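Local coordinates for protein aeromonas extracellular serine protease (Aeromonas sobria, PDB 3WQB) that cleaves peptide bonds after paired basic residues, one of them lysine, as a secreted, calcium-binding serine protease of the furin type and probable virulence factor, at residues Ile491-Leu504 and Met531-Gln544. The protein carries 1 engineered substitution. Residues are numbered along the deposited sequence; the frame is centred on the assembly and turned at random.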
ATOM      1  N   ILE A 491     -14.830   7.023 -11.755  1.00 10.66           N
ATOM      2  CA  ILE A 491     -13.999   6.634 -12.900  1.00 11.21           C
ATOM      3  C   ILE A 491     -13.986   5.116 -13.015  1.00 10.97           C
ATOM      4  O   ILE A 491     -13.621   4.414 -12.067  1.00 10.83           O
ATOM      5  CB  ILE A 491     -12.566   7.199 -12.760  1.00 11.11           C
ATOM      6  CG1 ILE A 491     -12.609   8.719 -12.567  1.00 13.05           C
ATOM      7  CG2 ILE A 491     -11.682   6.790 -13.952  1.00 12.27           C
ATOM      8  CD1 ILE A 491     -11.230   9.379 -12.411  1.00 14.05           C
ATOM      9  N   GLU A 492     -14.392   4.620 -14.181  1.00 11.13           N
ATOM     10  CA  GLU A 492     -14.569   3.191 -14.420  1.00 11.70           C
ATOM     11  C   GLU A 492     -13.933   2.790 -15.747  1.00 10.89           C
ATOM     12  O   GLU A 492     -13.874   3.583 -16.680  1.00 12.09           O
ATOM     13  CB  GLU A 492     -16.066   2.878 -14.423  1.00 12.50           C
ATOM     14  CG  GLU A 492     -16.469   1.419 -14.243  1.00 14.58           C
ATOM     15  CD  GLU A 492     -17.935   1.242 -13.814  1.00 16.17           C
ATOM     16  OE1 GLU A 492     -18.376   0.074 -13.714  1.00 18.81           O
ATOM     17  OE2 GLU A 492     -18.649   2.248 -13.559  1.00 17.28           O
ATOM     18  N   LEU A 493     -13.463   1.552 -15.816  1.00 10.69           N
ATOM     19  CA  LEU A 493     -12.831   1.012 -17.016  1.00 10.66           C
ATOM     20  C   LEU A 493     -13.552  -0.255 -17.458  1.00 10.53           C
ATOM     21  O   LEU A 493     -13.919  -1.091 -16.621  1.00 10.57           O
ATOM     22  CB  LEU A 493     -11.360   0.713 -16.751  1.00 10.85           C
ATOM     23  CG  LEU A 493     -10.488   0.279 -17.935  1.00 10.54           C
ATOM     24  CD1 LEU A 493     -10.353   1.398 -18.959  1.00 12.07           C
ATOM     25  CD2 LEU A 493      -9.115  -0.185 -17.466  1.00 12.61           C
ATOM     26  N   VAL A 494     -13.762  -0.389 -18.771  1.00 10.68           N
ATOM     27  CA  VAL A 494     -14.470  -1.532 -19.348  1.00 11.32           C
ATOM     28  C   VAL A 494     -13.549  -2.262 -20.333  1.00 11.10           C
ATOM     29  O   VAL A 494     -12.942  -1.638 -21.209  1.00 12.36           O
ATOM     30  CB  VAL A 494     -15.774  -1.088 -20.074  1.00 11.45           C
ATOM     31  CG1 VAL A 494     -16.615  -2.296 -20.481  1.00 12.18           C
ATOM     32  CG2 VAL A 494     -16.621  -0.129 -19.215  1.00 13.05           C
ATOM     33  N   SER A 495     -13.430  -3.577 -20.181  1.00 11.24           N
ATOM     34  CA  SER A 495     -12.569  -4.383 -21.049  1.00 11.44           C
ATOM     35  C   SER A 495     -13.306  -4.825 -22.319  1.00 11.58           C
ATOM     36  O   SER A 495     -14.529  -4.694 -22.402  1.00 12.27           O
ATOM     37  CB  SER A 495     -12.069  -5.613 -20.283  1.00 11.71           C
ATOM     38  OG  SER A 495     -13.102  -6.574 -20.126  1.00 11.81           O
ATOM     39  N   PRO A 496     -12.572  -5.375 -23.299  1.00 12.09           N
ATOM     40  CA  PRO A 496     -13.216  -5.899 -24.510  1.00 12.04           C
ATOM     41  C   PRO A 496     -14.315  -6.931 -24.221  1.00 12.49           C
ATOM     42  O   PRO A 496     -15.290  -7.013 -24.974  1.00 13.92           O
ATOM     43  CB  PRO A 496     -12.047  -6.531 -25.287  1.00 12.30           C
ATOM     44  CG  PRO A 496     -10.862  -5.726 -24.861  1.00 12.14           C
ATOM     45  CD  PRO A 496     -11.102  -5.398 -23.402  1.00 11.70           C
ATOM     46  N   ALA A 497     -14.178  -7.687 -23.133  1.00 12.81           N
ATOM     47  CA  ALA A 497     -15.191  -8.671 -22.731  1.00 13.26           C
ATOM     48  C   ALA A 497     -16.444  -8.042 -22.110  1.00 13.77           C
ATOM     49  O   ALA A 497     -17.437  -8.734 -21.880  1.00 15.18           O
ATOM     50  CB  ALA A 497     -14.579  -9.659 -21.758  1.00 13.67           C
ATOM     51  N   GLY A 498     -16.380  -6.746 -21.822  1.00 13.33           N
ATOM     52  CA  GLY A 498     -17.484  -6.032 -21.206  1.00 12.49           C
ATOM     53  C   GLY A 498     -17.355  -5.992 -19.693  1.00 12.41           C
ATOM     54  O   GLY A 498     -18.220  -5.452 -19.008  1.00 12.97           O
ATOM     55  N   THR A 499     -16.290  -6.583 -19.163  1.00 11.86           N
ATOM     56  CA  THR A 499     -16.024  -6.542 -17.717  1.00 12.01           C
ATOM     57  C   THR A 499     -15.758  -5.110 -17.250  1.00 11.78           C
ATOM     58  O   THR A 499     -15.079  -4.346 -17.931  1.00 11.98           O
ATOM     59  CB  THR A 499     -14.807  -7.415 -17.390  1.00 12.06           C
ATOM     60  OG1 THR A 499     -14.992  -8.702 -17.985  1.00 13.11           O
ATOM     61  CG2 THR A 499     -14.602  -7.574 -15.881  1.00 11.85           C
ATOM     62  N   ARG A 500     -16.293  -4.748 -16.091  1.00 11.86           N
ATOM     63  CA  ARG A 500     -16.138  -3.383 -15.595  1.00 11.74           C
ATOM     64  C   ARG A 500     -15.333  -3.347 -14.306  1.00 11.03           C
ATOM     65  O   ARG A 500     -15.397  -4.292 -13.497  1.00 12.52           O
ATOM     66  CB  ARG A 500     -17.513  -2.767 -15.333  1.00 11.72           C
ATOM     67  CG  ARG A 500     -18.397  -2.698 -16.568  1.00 14.32           C
ATOM     68  CD  ARG A 500     -19.798  -2.254 -16.187  1.00 16.34           C
ATOM     69  NE  ARG A 500     -19.840  -0.847 -15.801  1.00 20.44           N
ATOM     70  CZ  ARG A 500     -19.960   0.165 -16.657  1.00 21.94           C
ATOM     71  NH1 ARG A 500     -20.084  -0.057 -17.960  1.00 23.94           N
ATOM     72  NH2 ARG A 500     -19.987   1.403 -16.202  1.00 23.79           N
ATOM     73  N   SER A 501     -14.596  -2.253 -14.100  1.00 10.64           N
ATOM     74  CA  SER A 501     -13.826  -2.067 -12.872  1.00 11.13           C
ATOM     75  C   SER A 501     -13.842  -0.600 -12.488  1.00 10.52           C
ATOM     76  O   SER A 501     -13.428   0.257 -13.284  1.00 10.90           O
ATOM     77  CB  SER A 501     -12.383  -2.508 -13.097  1.00 10.40           C
ATOM     78  OG  SER A 501     -11.596  -2.339 -11.927  1.00 11.02           O
ATOM     79  N   ILE A 502     -14.324  -0.301 -11.281  1.00 10.36           N
ATOM     80  CA  ILE A 502     -14.303   1.067 -10.784  1.00 10.31           C
ATOM     81  C   ILE A 502     -12.888   1.393 -10.299  1.00 10.13           C
ATOM     82  O   ILE A 502     -12.404   0.828  -9.317  1.00 10.13           O
ATOM     83  CB  ILE A 502     -15.369   1.286  -9.692  1.00 10.83           C
ATOM     84  CG1 ILE A 502     -16.765   1.153 -10.315  1.00 11.69           C
ATOM     85  CG2 ILE A 502     -15.172   2.634  -8.999  1.00 11.39           C
ATOM     86  CD1 ILE A 502     -17.903   1.008  -9.317  1.00 13.31           C
ATOM     87  N   LEU A 503     -12.223   2.284 -11.026  1.00 10.03           N
ATOM     88  CA  LEU A 503     -10.836   2.673 -10.729  1.00 10.05           C
ATOM     89  C   LEU A 503     -10.778   3.698  -9.612  1.00 10.29           C
ATOM     90  O   LEU A 503      -9.880   3.668  -8.770  1.00 10.92           O
ATOM     91  CB  LEU A 503     -10.155   3.264 -11.962  1.00 10.27           C
ATOM     92  CG  LEU A 503     -10.121   2.394 -13.210  1.00 10.97           C
ATOM     93  CD1 LEU A 503      -9.422   3.149 -14.318  1.00 12.16           C
ATOM     94  CD2 LEU A 503      -9.428   1.069 -12.932  1.00 14.88           C
ATOM     95  N   LEU A 504     -11.745   4.602  -9.602  1.00 10.15           N
ATOM     96  CA  LEU A 504     -11.859   5.575  -8.534  1.00 10.37           C
ATOM     97  C   LEU A 504     -13.322   5.742  -8.165  1.00 10.34           C
ATOM     98  O   LEU A 504     -14.146   6.155  -8.978  1.00 10.81           O
ATOM     99  CB  LEU A 504     -11.220   6.914  -8.923  1.00 10.70           C
ATOM    100  CG  LEU A 504     -11.159   7.993  -7.828  1.00 11.73           C
ATOM    101  CD1 LEU A 504     -10.383   7.506  -6.588  1.00 14.78           C
ATOM    102  CD2 LEU A 504     -10.573   9.291  -8.385  1.00 13.79           C
ATOM    103  N   MET A 531      -2.889  11.277 -13.266  1.00 12.81           N
ATOM    104  CA  MET A 531      -3.136  10.500 -12.062  1.00 12.58           C
ATOM    105  C   MET A 531      -3.227   9.030 -12.445  1.00 11.83           C
ATOM    106  O   MET A 531      -4.004   8.666 -13.322  1.00 11.63           O
ATOM    107  CB  MET A 531      -4.407  10.931 -11.346  1.00 13.13           C
ATOM    108  CG  MET A 531      -4.563  10.174 -10.042  1.00 14.96           C
ATOM    109  SD  MET A 531      -6.072  10.504  -9.165  1.00 21.92           S
ATOM    110  CE  MET A 531      -6.358   8.911  -8.409  1.00 19.78           C
ATOM    111  N   ARG A 532      -2.429   8.198 -11.786  1.00 11.67           N
ATOM    112  CA  ARG A 532      -2.348   6.786 -12.141  1.00 11.71           C
ATOM    113  C   ARG A 532      -3.248   5.928 -11.259  1.00 11.39           C
ATOM    114  O   ARG A 532      -3.371   6.163 -10.042  1.00 11.56           O
ATOM    115  CB  ARG A 532      -0.902   6.279 -12.090  1.00 11.74           C
ATOM    116  CG  ARG A 532      -0.706   4.928 -12.770  1.00 11.76           C
ATOM    117  CD  ARG A 532       0.736   4.487 -12.764  1.00 11.96           C
ATOM    118  NE  ARG A 532       1.239   4.424 -11.396  1.00 11.81           N
ATOM    119  CZ  ARG A 532       2.520   4.335 -11.063  1.00 12.77           C
ATOM    120  NH1 ARG A 532       3.453   4.300 -12.007  1.00 15.23           N
ATOM    121  NH2 ARG A 532       2.866   4.290  -9.781  1.00 14.32           N
ATOM    122  N   MET A 533      -3.894   4.948 -11.896  1.00 10.51           N
ATOM    123  CA  MET A 533      -4.710   3.962 -11.196  1.00 10.92           C
ATOM    124  C   MET A 533      -4.419   2.586 -11.783  1.00 10.24           C
ATOM    125  O   MET A 533      -4.030   2.469 -12.952  1.00 10.95           O
ATOM    126  CB  MET A 533      -6.195   4.292 -11.336  1.00 11.75           C
ATOM    127  CG  MET A 533      -6.594   5.597 -10.672  1.00 14.47           C
ATOM    128  SD  MET A 533      -8.048   6.383 -11.405  1.00 16.47           S
ATOM    129  CE  MET A 533      -7.334   7.058 -12.891  1.00 20.50           C
ATOM    130  N   LEU A 534      -4.586   1.545 -10.971  1.00  9.24           N
ATOM    131  CA  LEU A 534      -4.397   0.177 -11.441  1.00  9.39           C
ATOM    132  C   LEU A 534      -5.642  -0.651 -11.137  1.00  9.07           C
ATOM    133  O   LEU A 534      -6.312  -0.427 -10.126  1.00  9.04           O
ATOM    134  CB  LEU A 534      -3.148  -0.437 -10.796  1.00  9.46           C
ATOM    135  CG  LEU A 534      -2.839  -1.888 -11.183  1.00  9.26           C
ATOM    136  CD1 LEU A 534      -1.353  -2.108 -11.323  1.00 11.32           C
ATOM    137  CD2 LEU A 534      -3.429  -2.901 -10.197  1.00  9.81           C
ATOM    138  N   SER A 535      -5.959  -1.593 -12.020  1.00  8.62           N
ATOM    139  CA  SER A 535      -6.983  -2.582 -11.720  1.00  9.15           C
ATOM    140  C   SER A 535      -6.476  -4.000 -11.904  1.00  9.22           C
ATOM    141  O   SER A 535      -5.796  -4.320 -12.892  1.00  9.38           O
ATOM    142  CB  SER A 535      -8.227  -2.384 -12.575  1.00  9.38           C
ATOM    143  OG  SER A 535      -9.144  -3.430 -12.322  1.00 10.01           O
ATOM    144  N   ASN A 536      -6.845  -4.852 -10.949  1.00  9.21           N
ATOM    145  CA  ASN A 536      -6.591  -6.284 -11.007  1.00  9.29           C
ATOM    146  C   ASN A 536      -7.788  -7.083 -11.529  1.00  9.40           C
ATOM    147  O   ASN A 536      -7.703  -8.308 -11.699  1.00  9.70           O
ATOM    148  CB  ASN A 536      -6.200  -6.794  -9.622  1.00  9.37           C
ATOM    149  CG  ASN A 536      -4.848  -6.288  -9.180  1.00  8.92           C
ATOM    150  OD1 ASN A 536      -3.885  -6.336  -9.951  1.00 10.33           O
ATOM    151  ND2 ASN A 536      -4.753  -5.827  -7.929  1.00  9.96           N
ATOM    152  N   LYS A 537      -8.912  -6.396 -11.751  1.00  9.34           N
ATOM    153  CA  LYS A 537     -10.173  -7.060 -12.086  1.00  9.68           C
ATOM    154  C   LYS A 537     -10.135  -7.932 -13.335  1.00  9.75           C
ATOM    155  O   LYS A 537     -10.930  -8.872 -13.460  1.00  9.63           O
ATOM    156  CB  LYS A 537     -11.276  -6.005 -12.201  1.00  9.87           C
ATOM    157  CG  LYS A 537     -12.617  -6.498 -12.711  1.00  9.97           C
ATOM    158  CD  LYS A 537     -13.286  -7.464 -11.732  1.00 10.12           C
ATOM    159  CE  LYS A 537     -14.644  -7.922 -12.247  1.00 11.50           C
ATOM    160  NZ  LYS A 537     -15.642  -6.819 -12.302  1.00 13.67           N
ATOM    161  N   PHE A 538      -9.223  -7.617 -14.250  1.00  9.88           N
ATOM    162  CA  PHE A 538      -9.222  -8.227 -15.579  1.00 10.28           C
ATOM    163  C   PHE A 538      -8.259  -9.406 -15.709  1.00 10.31           C
ATOM    164  O   PHE A 538      -8.016  -9.908 -16.801  1.00 10.62           O
ATOM    165  CB  PHE A 538      -8.936  -7.157 -16.636  1.00 10.38           C
ATOM    166  CG  PHE A 538      -9.802  -5.947 -16.498  1.00  9.99           C
ATOM    167  CD1 PHE A 538     -11.130  -5.982 -16.889  1.00 10.98           C
ATOM    168  CD2 PHE A 538      -9.289  -4.762 -15.967  1.00 10.28           C
ATOM    169  CE1 PHE A 538     -11.942  -4.859 -16.753  1.00 11.03           C
ATOM    170  CE2 PHE A 538     -10.097  -3.629 -15.826  1.00 11.60           C
ATOM    171  CZ  PHE A 538     -11.423  -3.683 -16.227  1.00 11.44           C
ATOM    172  N   TYR A 539      -7.727  -9.860 -14.579  1.00  9.66           N
ATOM    173  CA  TYR A 539      -6.739 -10.927 -14.559  1.00 10.39           C
ATOM    174  C   TYR A 539      -7.212 -12.153 -15.327  1.00 10.79           C
ATOM    175  O   TYR A 539      -8.244 -12.750 -15.002  1.00 11.47           O
ATOM    176  CB  TYR A 539      -6.438 -11.300 -13.107  1.00 10.59           C
ATOM    177  CG  TYR A 539      -5.218 -12.167 -12.923  1.00 10.48           C
ATOM    178  CD1 TYR A 539      -3.982 -11.597 -12.633  1.00 11.74           C
ATOM    179  CD2 TYR A 539      -5.294 -13.562 -13.046  1.00 12.36           C
ATOM    180  CE1 TYR A 539      -2.854 -12.389 -12.462  1.00 12.10           C
ATOM    181  CE2 TYR A 539      -4.161 -14.364 -12.875  1.00 12.24           C
ATOM    182  CZ  TYR A 539      -2.951 -13.769 -12.576  1.00 11.51           C
ATOM    183  OH  TYR A 539      -1.827 -14.541 -12.405  1.00 13.86           O
ATOM    184  N   GLY A 540      -6.429 -12.538 -16.336  1.00 11.17           N
ATOM    185  CA  GLY A 540      -6.717 -13.731 -17.115  1.00 11.46           C
ATOM    186  C   GLY A 540      -7.467 -13.487 -18.414  1.00 11.96           C
ATOM    187  O   GLY A 540      -7.521 -14.367 -19.265  1.00 12.88           O
ATOM    188  N   GLU A 541      -8.079 -12.314 -18.555  1.00 11.48           N
ATOM    189  CA  GLU A 541      -8.831 -11.973 -19.771  1.00 11.80           C
ATOM    190  C   GLU A 541      -7.908 -11.703 -20.961  1.00 12.08           C
ATOM    191  O   GLU A 541      -6.730 -11.397 -20.786  1.00 12.01           O
ATOM    192  CB  GLU A 541      -9.705 -10.733 -19.530  1.00 11.63           C
ATOM    193  CG  GLU A 541     -10.863 -10.970 -18.577  1.00 12.66           C
ATOM    194  CD  GLU A 541     -11.892  -9.859 -18.563  1.00 12.41           C
ATOM    195  OE1 GLU A 541     -11.767  -8.872 -19.325  1.00 12.46           O
ATOM    196  OE2 GLU A 541     -12.840  -9.975 -17.763  1.00 13.07           O
ATOM    197  N   SER A 542      -8.459 -11.795 -22.171  1.00 13.10           N
ATOM    198  CA  SER A 542      -7.755 -11.375 -23.370  1.00 13.95           C
ATOM    199  C   SER A 542      -7.777  -9.851 -23.468  1.00 13.29           C
ATOM    200  O   SER A 542      -8.819  -9.219 -23.254  1.00 13.92           O
ATOM    201  CB  SER A 542      -8.391 -11.989 -24.613  1.00 14.67           C
ATOM    202  OG  SER A 542      -7.824 -11.426 -25.789  1.00 17.65           O
ATOM    203  N   ALA A 543      -6.631  -9.265 -23.791  1.00 13.31           N
ATOM    204  CA  ALA A 543      -6.501  -7.815 -23.917  1.00 13.44           C
ATOM    205  C   ALA A 543      -7.026  -7.259 -25.238  1.00 13.55           C
ATOM    206  O   ALA A 543      -7.280  -6.065 -25.346  1.00 13.54           O
ATOM    207  CB  ALA A 543      -5.044  -7.402 -23.737  1.00 13.21           C
ATOM    208  N   GLN A 544      -7.184  -8.122 -26.240  1.00 13.99           N
ATOM    209  CA  GLN A 544      -7.446  -7.666 -27.604  1.00 14.52           C
ATOM    210  C   GLN A 544      -8.850  -7.118 -27.766  1.00 14.21           C
ATOM    211  O   GLN A 544      -9.830  -7.782 -27.438  1.00 14.83           O
ATOM    212  CB  GLN A 544      -7.198  -8.805 -28.583  1.00 15.20           C
ATOM    213  CG  GLN A 544      -7.216  -8.403 -30.042  1.00 17.76           C
ATOM    214  CD  GLN A 544      -6.887  -9.577 -30.935  1.00 20.84           C
ATOM    215  OE1 GLN A 544      -7.669 -10.518 -31.046  1.00 23.80           O
ATOM    216  NE2 GLN A 544      -5.713  -9.542 -31.550  1.00 22.91           N
TER
HETATM  217  O   HOH W   1     -11.320  -8.619 -22.096  1.00 14.72           O
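The ring of Phe538 lies against the hairpin 491-504 beside its turn, a worked example of a loop side chain filling the join between two sheets: it also touches Val475 of strand 471-482. Its rim meets two backbone oxygens, CE1 lying 3.4 Å from Thr499 O near the ring plane and CZ 3.6 Å from Leu493 O in it, while CB of Ser495 and of Ser501 approach obliquely and CD2 of Leu493 reaches CE2.

Beside the ring, the Glu541 carboxylate faces the turn and takes one hydroxyl on each oxygen: Ser495 OG donates to the syn lone pair of OE1 (2.8 Å), and Thr499 OG1 to the syn side of OE2 (2.5 Å). A water joins OE1 to Ala497 N.

Lys537 runs past Thr499 CG2, its bend at the last torsion (chi4 -67°) turning NZ onto Arg500 O at 2.8 Å; Glu400 pairs with the same ammonium. Ser501 OG and Ser535 OG share a hydrogen bond of 2.7 Å, and Ser535 OG also accepts from Lys537 N in an ST turn. Farther along, Met533 SD lies 3.8 Å from Leu503 CB, at the hairpin's classic bulge.

Within this P-domain, apolar packing holds the bulge end and hydroxyl, carboxylate and ammonium groups the turn end, where two hydroxyl donors would favour an ionised Glu541.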